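D-aminoacid aminotransferase-like PLP-dependent enzyme (Haemophilus somnus, PDB 3CEB) probably acts as a pyridoxal phosphate-dependent enzyme of aminotransferase class IV, possibly a 4-amino-4-deoxychorismate lyase, and carries its cofactor on a lysine. Local coordinates at residues 6-11 with 105-110; 39-44 with 70-75. All blocks are in the same frame, centred on the assembly; numbering follows the deposited sequence.

Contact 1: residues 6-11 with 105-110; sequences PLFETI and SDRTLL
P6 and S105 meet where the first strand of a class IV aminotransferase fold, strand 7-14, begins beside the loop that follows the cofactor-bearing lysine. The polar part is mostly backbone. S105 N donates to P6 O at 2.8 Å. A water also donates to P6 O and accepts from D106 N, so one carbonyl serves two successive residues of the loop. A small serine suits this spot: with OG between the backbone N and the carbonyl carbon (chi1 59°), the hydroxyl lies against the P6 backbone and bonds F5 O.

The apolar part belongs to F8, whose ring edge borders the loop. CD1 of F8 lies 3.7 Å from S105 CA, while CZ of F8 lies 3.9 Å from R107 CD. Ring and guanidinium planes stand 85° apart, so they do not stack. R107 suits its place through its length: its CD methylene meets the F8 ring edge, and the bend at chi3 (57°) leads NH1 to Y100 OH and to O3 of the cofactor-lysine residue LLP at position 103. Before helix 108-114, D106 OD1 closes an Asx turn, accepting from T108 N at 3.1 Å and from T108 OG1.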
loop_
_atom_site.group_PDB
_atom_site.type_symbol
_atom_site.label_atom_id
_atom_site.label_comp_id
_atom_site.label_asym_id
_atom_site.label_seq_id
_atom_site.Cartn_x
_atom_site.Cartn_y
_atom_site.Cartn_z
ATOM N N PRO A 6 -12.901 2.894 -9.562
ATOM C CA PRO A 6 -11.847 3.877 -9.360
ATOM C C PRO A 6 -11.005 3.703 -8.115
ATOM O O PRO A 6 -10.102 4.482 -7.867
ATOM C CB PRO A 6 -12.637 5.153 -9.237
ATOM C CG PRO A 6 -13.868 4.694 -8.509
ATOM C CD PRO A 6 -14.197 3.350 -9.050
ATOM N N LEU A 7 -11.292 2.677 -7.351
ATOM C CA LEU A 7 -10.513 2.352 -6.165
ATOM C C LEU A 7 -10.190 0.840 -6.133
ATOM O O LEU A 7 -10.856 0.032 -6.769
ATOM C CB LEU A 7 -11.329 2.701 -4.911
ATOM C CG LEU A 7 -11.760 4.146 -4.694
ATOM C CD1 LEU A 7 -12.852 4.270 -3.634
ATOM C CD2 LEU A 7 -10.566 4.960 -4.327
ATOM N N PHE A 8 -9.168 0.456 -5.378
ATOM C CA PHE A 8 -8.878 -0.978 -5.160
ATOM C C PHE A 8 -8.135 -1.303 -3.860
ATOM O O PHE A 8 -7.664 -0.409 -3.149
ATOM C CB PHE A 8 -8.107 -1.547 -6.327
ATOM C CG PHE A 8 -6.699 -1.041 -6.452
ATOM C CD1 PHE A 8 -6.442 0.186 -6.984
ATOM C CD2 PHE A 8 -5.615 -1.849 -6.099
ATOM C CE1 PHE A 8 -5.124 0.624 -7.149
ATOM C CE2 PHE A 8 -4.307 -1.409 -6.258
ATOM C CZ PHE A 8 -4.066 -0.184 -6.766
ATOM N N GLU A 9 -8.087 -2.602 -3.569
ATOM C CA GLU A 9 -7.377 -3.144 -2.417
ATOM C C GLU A 9 -6.529 -4.313 -2.936
ATOM O O GLU A 9 -6.961 -5.049 -3.821
ATOM C CB GLU A 9 -8.365 -3.632 -1.347
ATOM C CG GLU A 9 -9.041 -2.499 -0.557
ATOM C CD GLU A 9 -8.088 -1.781 0.411
ATOM O OE1 GLU A 9 -7.159 -2.441 0.911
ATOM O OE2 GLU A 9 -8.256 -0.552 0.647
ATOM N N THR A 10 -5.319 -4.471 -2.426
ATOM C CA THR A 10 -4.475 -5.589 -2.808
ATOM C C THR A 10 -4.226 -6.408 -1.560
ATOM O O THR A 10 -3.647 -5.918 -0.595
ATOM C CB THR A 10 -3.162 -5.082 -3.381
ATOM O OG1 THR A 10 -3.468 -4.238 -4.483
ATOM C CG2 THR A 10 -2.273 -6.195 -3.881
ATOM N N ILE A 11 -4.679 -7.655 -1.598
ATOM C CA ILE A 11 -4.597 -8.537 -0.468
ATOM C C ILE A 11 -3.652 -9.690 -0.715
ATOM O O ILE A 11 -3.633 -10.310 -1.780
ATOM C CB ILE A 11 -5.982 -9.077 -0.147
ATOM C CG1 ILE A 11 -6.922 -7.893 0.195
ATOM C CG2 ILE A 11 -5.897 -10.147 0.966
ATOM C CD1 ILE A 11 -8.380 -8.180 -0.059
ATOM N N SER A 105 -7.447 3.714 -8.550
ATOM C CA SER A 105 -7.036 2.789 -9.566
ATOM C C SER A 105 -6.359 3.560 -10.717
ATOM O O SER A 105 -5.532 3.016 -11.443
ATOM C CB SER A 105 -8.197 1.946 -10.001
ATOM O OG SER A 105 -9.201 2.776 -10.496
ATOM N N ASP A 106 -6.664 4.844 -10.830
ATOM C CA ASP A 106 -5.970 5.677 -11.774
ATOM C C ASP A 106 -4.653 6.066 -11.145
ATOM O O ASP A 106 -4.604 6.856 -10.216
ATOM C CB ASP A 106 -6.805 6.900 -12.043
ATOM C CG ASP A 106 -6.117 7.893 -12.905
ATOM O OD1 ASP A 106 -4.928 7.703 -13.217
ATOM O OD2 ASP A 106 -6.786 8.882 -13.276
ATOM N N ARG A 107 -3.576 5.512 -11.674
ATOM C CA ARG A 107 -2.253 5.673 -11.109
ATOM C C ARG A 107 -1.312 6.273 -12.115
ATOM O O ARG A 107 -0.090 6.110 -12.024
ATOM C CB ARG A 107 -1.739 4.305 -10.660
ATOM C CG ARG A 107 -2.475 3.778 -9.434
ATOM C CD ARG A 107 -2.201 2.280 -9.106
ATOM N NE ARG A 107 -0.779 2.044 -8.931
ATOM C CZ ARG A 107 -0.109 2.261 -7.808
ATOM N NH1 ARG A 107 -0.712 2.742 -6.717
ATOM N NH2 ARG A 107 1.188 2.032 -7.781
ATOM N N THR A 108 -1.878 6.993 -13.075
ATOM C CA THR A 108 -1.089 7.637 -14.118
ATOM C C THR A 108 0.086 8.439 -13.538
ATOM O O THR A 108 1.226 8.199 -13.922
ATOM C CB THR A 108 -1.946 8.556 -14.974
ATOM O OG1 THR A 108 -3.009 7.791 -15.527
ATOM C CG2 THR A 108 -1.136 9.221 -16.092
ATOM N N LEU A 109 -0.168 9.358 -12.600
ATOM C CA LEU A 109 0.929 10.182 -12.065
ATOM C C LEU A 109 1.971 9.313 -11.387
ATOM O O LEU A 109 3.123 9.391 -11.695
ATOM C CB LEU A 109 0.421 11.233 -11.085
ATOM C CG LEU A 109 1.388 12.268 -10.510
ATOM C CD1 LEU A 109 2.152 13.043 -11.612
ATOM C CD2 LEU A 109 0.591 13.230 -9.603
ATOM N N LEU A 110 1.564 8.491 -10.454
ATOM C CA LEU A 110 2.501 7.592 -9.824
ATOM C C LEU A 110 3.334 6.855 -10.854
ATOM O O LEU A 110 4.526 6.699 -10.684
ATOM C CB LEU A 110 1.782 6.561 -8.979
ATOM C CG LEU A 110 1.169 7.088 -7.691
ATOM C CD1 LEU A 110 0.283 6.029 -7.082
ATOM C CD2 LEU A 110 2.320 7.536 -6.760
HETATM O O HOH W 1 -9.268 6.242 -9.774
#

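Contact 2: residues 39-44 with 70-75; sequences MKLQPF and YNHHDY. With SO4 (sulfate ion), chain B.
F44 and Y75 form the tightly packed end of this contact, a T-shaped pair in which the edge of Y75 points into the face of F44. The ring planes stand at 72° and the centroids 4.8 Å apart, with Y75 CD2 over the middle of the F44 ring. A flat phenyl suits this place because its edge also fits against the turn: F44 CZ lies 3.5 Å from H73 O, and CE2 is near D74 N.

No hydrogen bond joins the two segments. Instead the turn braces itself: N71 OD1 accepts from H73 N in an Asx turn and also from D74 N, making an Asx motif, while N71 ND2 bonds Q4 O.

Toward solvent the packing thins to single side chains laid on H72. L41 CD2 touches the imidazole edge, 3.6 Å from H72 CD2, whereas the side chain of selenomethionine M39 bends at chi3 (83°), with SE and CE over one ring face, CE 3.9 Å from the H72 centroid. A sulfate, probably from the crystallisation liquor, takes a bond from H72 N to O1 at 3.1 Å; the ND1 bond to the same oxygen is modelled doubtfully short, and Y36 OH also bonds the ion.

The 70-75 turn links antiparallel strands 63-70 and 75-82. I49 of helix 46-51 packs on both F44 and Y75, while Y28 and Q25 of helix 21-35 hydrogen-bond the F44 backbone.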
loop_
_atom_site.group_PDB
_atom_site.type_symbol
_atom_site.label_atom_id
_atom_site.label_comp_id
_atom_site.label_asym_id
_atom_site.label_seq_id
_atom_site.Cartn_x
_atom_site.Cartn_y
_atom_site.Cartn_z
HETATM N N MSE A 39 -23.841 9.288 0.373
HETATM C CA MSE A 39 -24.502 8.082 -0.123
HETATM C C MSE A 39 -24.678 7.066 0.988
HETATM O O MSE A 39 -23.835 6.977 1.843
HETATM C CB MSE A 39 -23.701 7.426 -1.256
HETATM C CG MSE A 39 -23.746 8.163 -2.573
HETATM SE SE MSE A 39 -23.278 6.963 -4.026
HETATM C CE MSE A 39 -25.014 6.108 -4.299
ATOM N N LYS A 40 -25.737 6.274 0.965
ATOM C CA LYS A 40 -25.884 5.245 1.984
ATOM C C LYS A 40 -25.563 3.872 1.426
ATOM O O LYS A 40 -26.437 3.210 0.909
ATOM C CB LYS A 40 -27.286 5.285 2.611
ATOM C CG LYS A 40 -27.321 6.311 3.805
ATOM C CD LYS A 40 -28.656 7.039 4.005
ATOM C CE LYS A 40 -29.046 7.944 2.826
ATOM N NZ LYS A 40 -30.539 8.181 2.817
ATOM N N LEU A 41 -24.324 3.424 1.587
ATOM C CA LEU A 41 -23.886 2.180 0.940
ATOM C C LEU A 41 -23.954 0.911 1.763
ATOM O O LEU A 41 -24.033 0.965 2.954
ATOM C CB LEU A 41 -22.449 2.371 0.474
ATOM C CG LEU A 41 -22.270 3.526 -0.511
ATOM C CD1 LEU A 41 -20.870 3.489 -1.001
ATOM C CD2 LEU A 41 -23.307 3.493 -1.710
ATOM N N GLN A 42 -23.908 -0.242 1.119
ATOM C CA GLN A 42 -23.800 -1.523 1.866
ATOM C C GLN A 42 -22.459 -2.093 1.561
ATOM O O GLN A 42 -22.293 -2.691 0.546
ATOM C CB GLN A 42 -24.775 -2.559 1.334
ATOM C CG GLN A 42 -26.055 -1.947 0.804
ATOM C CD GLN A 42 -27.024 -1.683 1.924
ATOM O OE1 GLN A 42 -27.505 -2.648 2.544
ATOM N NE2 GLN A 42 -27.318 -0.384 2.217
ATOM N N PRO A 43 -21.491 -1.931 2.424
ATOM C CA PRO A 43 -20.207 -2.413 1.937
ATOM C C PRO A 43 -20.049 -3.933 1.832
ATOM O O PRO A 43 -20.616 -4.677 2.591
ATOM C CB PRO A 43 -19.208 -1.857 2.955
ATOM C CG PRO A 43 -19.997 -1.213 4.032
ATOM C CD PRO A 43 -21.367 -0.946 3.501
ATOM N N PHE A 44 -19.270 -4.383 0.859
ATOM C CA PHE A 44 -18.964 -5.798 0.751
ATOM C C PHE A 44 -18.161 -6.271 1.939
ATOM O O PHE A 44 -17.466 -5.499 2.610
ATOM C CB PHE A 44 -18.178 -6.038 -0.551
ATOM C CG PHE A 44 -19.032 -5.860 -1.786
ATOM C CD1 PHE A 44 -20.032 -6.757 -2.060
ATOM C CD2 PHE A 44 -18.894 -4.763 -2.580
ATOM C CE1 PHE A 44 -20.853 -6.577 -3.136
ATOM C CE2 PHE A 44 -19.732 -4.572 -3.678
ATOM C CZ PHE A 44 -20.704 -5.468 -3.956
ATOM N N TYR A 70 -13.145 -1.852 -6.808
ATOM C CA TYR A 70 -14.550 -1.628 -6.489
ATOM C C TYR A 70 -15.054 -0.232 -6.810
ATOM O O TYR A 70 -14.259 0.681 -7.074
ATOM C CB TYR A 70 -14.810 -1.908 -5.017
ATOM C CG TYR A 70 -13.984 -1.050 -4.102
ATOM C CD1 TYR A 70 -12.681 -1.357 -3.824
ATOM C CD2 TYR A 70 -14.524 0.071 -3.517
ATOM C CE1 TYR A 70 -11.907 -0.545 -2.962
ATOM C CE2 TYR A 70 -13.772 0.896 -2.650
ATOM C CZ TYR A 70 -12.480 0.594 -2.372
ATOM O OH TYR A 70 -11.766 1.420 -1.513
ATOM N N ASN A 71 -16.383 -0.115 -6.829
ATOM C CA ASN A 71 -17.040 1.168 -6.817
ATOM C C ASN A 71 -18.088 1.163 -5.750
ATOM O O ASN A 71 -17.986 0.394 -4.790
ATOM C CB ASN A 71 -17.644 1.565 -8.140
ATOM C CG ASN A 71 -18.478 0.511 -8.755
ATOM O OD1 ASN A 71 -19.296 -0.122 -8.123
ATOM N ND2 ASN A 71 -18.277 0.325 -10.020
ATOM N N HIS A 72 -19.102 2.013 -5.868
ATOM C CA HIS A 72 -20.124 2.062 -4.775
ATOM C C HIS A 72 -21.051 0.859 -4.716
ATOM O O HIS A 72 -21.747 0.682 -3.727
ATOM C CB HIS A 72 -20.954 3.350 -4.785
ATOM C CG HIS A 72 -22.204 3.286 -5.614
ATOM N ND1 HIS A 72 -22.226 3.617 -6.944
ATOM C CD2 HIS A 72 -23.488 3.025 -5.274
ATOM C CE1 HIS A 72 -23.464 3.520 -7.398
ATOM N NE2 HIS A 72 -24.253 3.177 -6.401
ATOM N N HIS A 73 -21.061 0.002 -5.729
ATOM C CA HIS A 73 -22.015 -1.098 -5.667
ATOM C C HIS A 73 -21.560 -2.448 -6.230
ATOM O O HIS A 73 -22.319 -3.386 -6.233
ATOM C CB HIS A 73 -23.267 -0.694 -6.421
ATOM C CG HIS A 73 -23.075 -0.746 -7.890
ATOM N ND1 HIS A 73 -23.589 -1.766 -8.673
ATOM C CD2 HIS A 73 -22.348 0.044 -8.711
ATOM C CE1 HIS A 73 -23.219 -1.572 -9.924
ATOM N NE2 HIS A 73 -22.457 -0.489 -9.974
ATOM N N ASP A 74 -20.335 -2.547 -6.717
ATOM C CA ASP A 74 -19.858 -3.794 -7.316
ATOM C C ASP A 74 -18.356 -3.878 -7.137
ATOM O O ASP A 74 -17.709 -2.921 -6.720
ATOM C CB ASP A 74 -20.193 -3.793 -8.781
ATOM C CG ASP A 74 -20.132 -5.161 -9.434
ATOM O OD1 ASP A 74 -20.040 -6.228 -8.793
ATOM O OD2 ASP A 74 -20.251 -5.157 -10.668
ATOM N N TYR A 75 -17.801 -5.027 -7.467
ATOM C CA TYR A 75 -16.379 -5.262 -7.278
ATOM C C TYR A 75 -15.960 -6.300 -8.311
ATOM O O TYR A 75 -16.801 -6.958 -8.921
ATOM C CB TYR A 75 -16.078 -5.747 -5.849
ATOM C CG TYR A 75 -16.554 -7.154 -5.602
ATOM C CD1 TYR A 75 -15.756 -8.238 -5.934
ATOM C CD2 TYR A 75 -17.833 -7.401 -5.094
ATOM C CE1 TYR A 75 -16.189 -9.567 -5.732
ATOM C CE2 TYR A 75 -18.309 -8.724 -4.930
ATOM C CZ TYR A 75 -17.469 -9.815 -5.233
ATOM O OH TYR A 75 -17.904 -11.118 -5.045
HETATM S S SO4 B . -19.312 4.669 -9.138
HETATM O O1 SO4 B . -20.001 3.963 -8.042
HETATM O O2 SO4 B . -19.738 6.042 -9.212
HETATM O O3 SO4 B . -17.864 4.770 -9.008
HETATM O O4 SO4 B . -19.643 3.926 -10.338
#

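Overall arrangement
Contact 1 is buried, its centre about 10 Å from that of the chain, and contact 2 is a surface contact, its centre about 21 Å from the chain's; the two contact centres lie about 17 Å apart. Both hold the same antiparallel sheet, contact 1 through strand 7-14 and contact 2 through the turn between strands 63-70 and 75-82, and they touch directly: L7 O and Y70 N, 3.0 Å apart, probably form a hydrogen bond between adjacent strands. Chemistry follows place. In the interior, backbone bonding and an arginine tie the sheet to the cofactor-bearing region, whereas at the periphery aromatic and aliphatic side chains do the joining of loop to turn.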